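Local coordinates for LAO/AO transport system kinase (Escherichia coli, PDB 2P67), which belongs to the MeaB family of P-loop NTPases and probably binds a nucleotide, at residues 30-35 with 134-139; 79-84 with 116-121. One frame throughout, in Å; residues are numbered along the deposited sequence.

Interaction 1: 30-35 with 134-139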
loop_
_atom_site.group_PDB
_atom_site.type_symbol
_atom_site.label_atom_id
_atom_site.label_comp_id
_atom_site.label_asym_id
_atom_site.label_seq_id
_atom_site.Cartn_x
_atom_site.Cartn_y
_atom_site.Cartn_z
ATOM N N LEU A 30 30.884 -15.209 6.044
ATOM C CA LEU A 30 30.820 -14.899 7.472
ATOM C C LEU A 30 29.470 -14.334 7.879
ATOM O O LEU A 30 28.898 -14.742 8.888
ATOM C CB LEU A 30 31.945 -13.921 7.849
ATOM C CG LEU A 30 32.026 -13.467 9.309
ATOM C CD1 LEU A 30 32.463 -14.614 10.213
ATOM C CD2 LEU A 30 32.980 -12.285 9.431
ATOM N N VAL A 31 28.980 -13.366 7.100
ATOM C CA VAL A 31 27.660 -12.757 7.306
ATOM C C VAL A 31 26.516 -13.781 7.159
ATOM O O VAL A 31 25.458 -13.639 7.780
ATOM C CB VAL A 31 27.483 -11.524 6.353
ATOM C CG1 VAL A 31 26.045 -11.002 6.348
ATOM C CG2 VAL A 31 28.461 -10.435 6.749
ATOM N N GLU A 32 26.739 -14.822 6.367
ATOM C CA GLU A 32 25.744 -15.886 6.178
ATOM C C GLU A 32 25.810 -17.049 7.187
ATOM O O GLU A 32 24.939 -17.937 7.189
ATOM C CB GLU A 32 25.853 -16.434 4.764
ATOM C CG GLU A 32 25.478 -15.440 3.689
ATOM C CD GLU A 32 25.564 -16.057 2.316
ATOM O OE1 GLU A 32 26.558 -16.779 2.065
ATOM O OE2 GLU A 32 24.631 -15.831 1.498
ATOM N N SER A 33 26.848 -17.069 8.018
ATOM C CA SER A 33 26.991 -18.115 9.025
ATOM C C SER A 33 26.038 -17.912 10.198
ATOM O O SER A 33 25.833 -16.796 10.654
ATOM C CB SER A 33 28.422 -18.166 9.542
ATOM O OG SER A 33 28.566 -19.191 10.514
ATOM N N ARG A 34 25.462 -19.013 10.675
ATOM C CA ARG A 34 24.586 -18.991 11.850
ATOM C C ARG A 34 25.325 -19.352 13.149
ATOM O O ARG A 34 24.748 -19.343 14.234
ATOM C CB ARG A 34 23.379 -19.907 11.623
ATOM C CG ARG A 34 22.429 -19.375 10.550
ATOM C CD ARG A 34 21.140 -20.175 10.498
ATOM N NE ARG A 34 21.366 -21.514 9.967
ATOM C CZ ARG A 34 21.308 -21.829 8.674
ATOM N NH1 ARG A 34 21.028 -20.904 7.761
ATOM N NH2 ARG A 34 21.525 -23.080 8.297
ATOM N N HIS A 35 26.610 -19.665 13.030
ATOM C CA HIS A 35 27.453 -19.871 14.202
ATOM C C HIS A 35 27.490 -18.590 15.038
ATOM O O HIS A 35 27.864 -17.525 14.528
ATOM C CB HIS A 35 28.859 -20.275 13.770
ATOM C CG HIS A 35 29.742 -20.714 14.898
ATOM N ND1 HIS A 35 29.371 -21.692 15.798
ATOM C CD2 HIS A 35 30.991 -20.327 15.251
ATOM C CE1 HIS A 35 30.350 -21.875 16.666
ATOM N NE2 HIS A 35 31.347 -21.065 16.353
ATOM N N SER A 134 15.629 -10.325 2.779
ATOM C CA SER A 134 15.643 -8.882 2.583
ATOM C C SER A 134 16.761 -8.214 3.389
ATOM O O SER A 134 17.529 -7.436 2.835
ATOM C CB SER A 134 14.290 -8.278 2.943
ATOM O OG SER A 134 14.095 -7.066 2.233
ATOM N N GLN A 135 16.865 -8.530 4.685
ATOM C CA GLN A 135 17.987 -8.028 5.492
ATOM C C GLN A 135 19.315 -8.532 4.912
ATOM O O GLN A 135 20.277 -7.784 4.816
ATOM C CB GLN A 135 17.858 -8.409 6.984
ATOM C CG GLN A 135 19.089 -8.027 7.792
ATOM C CD GLN A 135 18.956 -8.236 9.294
ATOM O OE1 GLN A 135 17.861 -8.147 9.860
ATOM N NE2 GLN A 135 20.091 -8.490 9.957
ATOM N N ARG A 136 19.349 -9.801 4.512
ATOM C CA ARG A 136 20.556 -10.402 3.952
ATOM C C ARG A 136 21.032 -9.716 2.664
ATOM O O ARG A 136 22.225 -9.402 2.531
ATOM C CB ARG A 136 20.332 -11.911 3.726
ATOM C CG ARG A 136 21.584 -12.699 3.307
ATOM C CD ARG A 136 22.835 -12.443 4.198
ATOM N NE ARG A 136 22.548 -12.381 5.636
ATOM C CZ ARG A 136 22.253 -13.432 6.406
ATOM N NH1 ARG A 136 22.194 -14.664 5.890
ATOM N NH2 ARG A 136 22.000 -13.250 7.706
ATOM N N ALA A 137 20.103 -9.471 1.734
ATOM C CA ALA A 137 20.421 -8.761 0.496
ATOM C C ALA A 137 21.036 -7.403 0.801
ATOM O O ALA A 137 22.049 -7.041 0.200
ATOM C CB ALA A 137 19.160 -8.612 -0.392
ATOM N N ARG A 138 20.417 -6.663 1.728
ATOM C CA ARG A 138 20.912 -5.349 2.115
ATOM C C ARG A 138 22.337 -5.399 2.676
ATOM O O ARG A 138 23.181 -4.563 2.317
ATOM C CB ARG A 138 19.976 -4.681 3.118
ATOM C CG ARG A 138 18.674 -4.182 2.526
ATOM C CD ARG A 138 17.824 -3.512 3.582
ATOM N NE ARG A 138 16.423 -3.505 3.178
ATOM C CZ ARG A 138 15.745 -2.460 2.713
ATOM N NH1 ARG A 138 16.328 -1.264 2.592
ATOM N NH2 ARG A 138 14.454 -2.625 2.380
ATOM N N GLU A 139 22.597 -6.352 3.569
ATOM C CA GLU A 139 23.934 -6.478 4.145
ATOM C C GLU A 139 24.998 -6.834 3.076
ATOM O O GLU A 139 26.104 -6.273 3.064
ATOM C CB GLU A 139 23.918 -7.464 5.323
ATOM C CG GLU A 139 23.049 -6.942 6.463
ATOM C CD GLU A 139 22.864 -7.924 7.591
ATOM O OE1 GLU A 139 23.063 -9.149 7.377
ATOM O OE2 GLU A 139 22.519 -7.445 8.695
HETATM O O HOH W 1 22.121 -15.852 3.431
#
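The side chains of Val31 and Arg136 run alongside each other, pointing opposite ways, and the Arg136 guanidinium lies with one face against the Val31 carbonyl, in the last turn of helix 21-32. Val31 O sits over the centre of that face, 3.4 Å above the guanidinium plane of Arg136. Val31 O is 3.5 Å from Arg136 NH2, but across the face and at too poor an angle for a hydrogen bond. Glu32 CA shares the face, 3.8 Å from Arg136 NH1. Bends at chi2 and chi3 (49° and 42°) turn the guanidinium onto Val31 O and Glu32 CA.

Van der Waals contact brings the methyl Val31 CG1 against polar atoms, 3.7 Å from Glu139 OE1 and also beside Arg136 NE. The carbon-carbon contact is Glu32 CG to Arg136 CD, 4.0 Å.

Polar links lie at the guanidinium edge. A water in its plane accepts from Arg136 NH1 at 2.7 Å and donates to Glu32 OE2, bridging two groups whose planes are 72° apart. Also in plane, Glu139 OE1 makes a long salt bridge to Arg136 NE within its own helix; Glu139 OE2 accepts from Gln135 NE2 (2.9 Å).

Glu32 OE1 pairs with Arg122 of strand 119-124. This is helix-helix packing of 21-32 on 133-146, beside Leu46 of helix 36-49 and the subunit contact in which Arg317 of the second subunit salt-bridges Glu139 OE1.

Interaction 2: 79-84 with 116-121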
loop_
_atom_site.group_PDB
_atom_site.type_symbol
_atom_site.label_atom_id
_atom_site.label_comp_id
_atom_site.label_asym_id
_atom_site.label_seq_id
_atom_site.Cartn_x
_atom_site.Cartn_y
_atom_site.Cartn_z
ATOM N N LEU A 79 28.189 -4.477 -20.661
ATOM C CA LEU A 79 28.251 -3.057 -21.056
ATOM C C LEU A 79 28.909 -2.186 -19.989
ATOM O O LEU A 79 29.759 -1.346 -20.298
ATOM C CB LEU A 79 26.851 -2.519 -21.394
ATOM C CG LEU A 79 26.688 -1.057 -21.828
ATOM C CD1 LEU A 79 25.424 -0.938 -22.623
ATOM C CD2 LEU A 79 26.653 -0.088 -20.680
ATOM N N LEU A 80 28.512 -2.375 -18.731
ATOM C CA LEU A 80 29.053 -1.584 -17.622
ATOM C C LEU A 80 30.551 -1.822 -17.477
ATOM O O LEU A 80 31.305 -0.884 -17.240
ATOM C CB LEU A 80 28.341 -1.915 -16.304
ATOM C CG LEU A 80 26.855 -1.545 -16.251
ATOM C CD1 LEU A 80 26.143 -2.117 -14.994
ATOM C CD2 LEU A 80 26.710 -0.055 -16.315
ATOM N N ILE A 81 30.962 -3.073 -17.649
ATOM C CA ILE A 81 32.380 -3.428 -17.536
ATOM C C ILE A 81 33.187 -2.789 -18.668
ATOM O O ILE A 81 34.264 -2.230 -18.428
ATOM C CB ILE A 81 32.587 -4.948 -17.456
ATOM C CG1 ILE A 81 32.122 -5.458 -16.085
ATOM C CG2 ILE A 81 34.067 -5.325 -17.683
ATOM C CD1 ILE A 81 31.725 -6.886 -16.088
ATOM N N ARG A 82 32.651 -2.839 -19.881
ATOM C CA ARG A 82 33.245 -2.108 -21.006
ATOM C C ARG A 82 33.403 -0.621 -20.728
ATOM O O ARG A 82 34.362 -0.014 -21.193
ATOM C CB ARG A 82 32.451 -2.324 -22.290
ATOM C CG ARG A 82 32.858 -3.569 -23.042
ATOM C CD ARG A 82 32.094 -3.697 -24.340
ATOM N NE ARG A 82 31.044 -4.703 -24.211
ATOM C CZ ARG A 82 29.742 -4.481 -24.330
ATOM N NH1 ARG A 82 28.906 -5.488 -24.183
ATOM N NH2 ARG A 82 29.273 -3.282 -24.624
ATOM N N GLU A 83 32.478 -0.032 -19.964
ATOM C CA GLU A 83 32.576 1.377 -19.561
ATOM C C GLU A 83 33.652 1.586 -18.492
ATOM O O GLU A 83 33.844 2.703 -18.012
ATOM C CB GLU A 83 31.235 1.901 -19.020
ATOM C CG GLU A 83 30.092 2.000 -20.048
ATOM C CD GLU A 83 30.263 3.140 -21.045
ATOM O OE1 GLU A 83 30.619 4.270 -20.635
ATOM O OE2 GLU A 83 30.026 2.902 -22.249
ATOM N N GLY A 84 34.321 0.504 -18.102
ATOM C CA GLY A 84 35.347 0.539 -17.057
ATOM C C GLY A 84 34.800 0.537 -15.632
ATOM O O GLY A 84 35.481 0.991 -14.708
ATOM N N ALA A 116 34.036 -12.287 -16.072
ATOM C CA ALA A 116 34.621 -10.958 -15.978
ATOM C C ALA A 116 35.225 -10.742 -14.601
ATOM O O ALA A 116 34.562 -10.951 -13.592
ATOM C CB ALA A 116 33.579 -9.895 -16.285
ATOM N N GLU A 117 36.490 -10.326 -14.552
ATOM C CA GLU A 117 37.151 -10.088 -13.254
ATOM C C GLU A 117 36.629 -8.829 -12.548
ATOM O O GLU A 117 36.740 -8.701 -11.323
ATOM C CB GLU A 117 38.681 -10.023 -13.423
ATOM C CG GLU A 117 39.311 -11.355 -13.860
ATOM C CD GLU A 117 40.817 -11.262 -14.102
ATOM O OE1 GLU A 117 41.362 -10.130 -14.162
ATOM O OE2 GLU A 117 41.456 -12.334 -14.234
ATOM N N ALA A 118 36.049 -7.916 -13.331
ATOM C CA ALA A 118 35.459 -6.688 -12.796
ATOM C C ALA A 118 34.004 -6.892 -12.359
ATOM O O ALA A 118 33.325 -5.931 -11.989
ATOM C CB ALA A 118 35.577 -5.537 -13.820
ATOM N N ALA A 119 33.534 -8.142 -12.405
ATOM C CA ALA A 119 32.215 -8.487 -11.863
ATOM C C ALA A 119 32.295 -9.401 -10.618
ATOM O O ALA A 119 33.363 -9.959 -10.282
ATOM C CB ALA A 119 31.329 -9.086 -12.943
ATOM N N PHE A 120 31.169 -9.535 -9.919
ATOM C CA PHE A 120 31.094 -10.359 -8.720
ATOM C C PHE A 120 29.623 -10.758 -8.592
ATOM O O PHE A 120 28.765 -9.886 -8.470
ATOM C CB PHE A 120 31.546 -9.540 -7.492
ATOM C CG PHE A 120 31.740 -10.359 -6.236
ATOM C CD1 PHE A 120 33.015 -10.826 -5.882
ATOM C CD2 PHE A 120 30.660 -10.648 -5.398
ATOM C CE1 PHE A 120 33.213 -11.592 -4.717
ATOM C CE2 PHE A 120 30.842 -11.402 -4.229
ATOM C CZ PHE A 120 32.139 -11.885 -3.891
ATOM N N ILE A 121 29.342 -12.058 -8.605
ATOM C CA ILE A 121 27.964 -12.557 -8.531
ATOM C C ILE A 121 27.741 -13.416 -7.271
ATOM O O ILE A 121 28.496 -14.362 -7.037
ATOM C CB ILE A 121 27.595 -13.389 -9.807
ATOM C CG1 ILE A 121 27.880 -12.600 -11.086
ATOM C CG2 ILE A 121 26.130 -13.848 -9.746
ATOM C CD1 ILE A 121 28.152 -13.478 -12.308
#
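Ile81 meets three alanine methyls, and its side chain alone supplies the 79-84 half of this apolar contact. Ile81 CD1 reaches farthest, lying 3.5 Å from Ala116 CB and 3.9 Å from Ala119 CB. Nearer the backbone, the fork of the two branches faces a third methyl: Ile81 CG1 is 4.1 Å from Ala118 CB and Ile81 CG2 is 4.2 Å from it. With chi1 at -72°, CG1 stands anti to the carbonyl carbon and CG2 to the backbone N. An extended chi2 of 155° then directs CD1 to the methyls of Ala116 and Ala119.

The backbone of 116-121 sets the alanines in place. A type I beta turn runs from Ala116 to Ala119, held by Ala119 N to Ala116 O at 3.2 Å, and it presents the methyls of Ala116 and Ala118 toward the helix. Ile81 belongs to the final turn of helix 69-82, which ends in a Schellman motif: Gly84 has positive phi (80°), and Gly84 N bonds Ile81 O at 2.8 Å.

Farther out, Leu113 packs on Ile81 and Ala119, and Val87 on Ile81. Backbone bonds of Ala118 with Val87 and of Phe120 with Val89 join strand 119-124 to strand 87-92. Helix 69-82 follows a probable P-loop (Walker A), and the contact packs its C-terminal end against the turn entering 119-124, an edge strand of the parallel sheet within this chain.

In the fold
From the N terminus, the chain first leaves helix 21-32 through 30-35, the opening side of interaction 1. It then passes helix 36-49, strand 57-63 and helix 69-82, where 79-84 opens interaction 2. After strand 87-92, that shorter loop is closed at 116-121, on entry to strand 119-124; the longer one closes only at 134-139, in helix 133-146. Interaction 2 therefore lies wholly within the span of interaction 1, and the two do not cross. Their centres are 24 Å apart, with nearest atoms about 9 Å apart. Interaction 1 ties helix 21-32 to helix 133-146, whereas interaction 2 joins helix 69-82 to the sheet's edge within this chain.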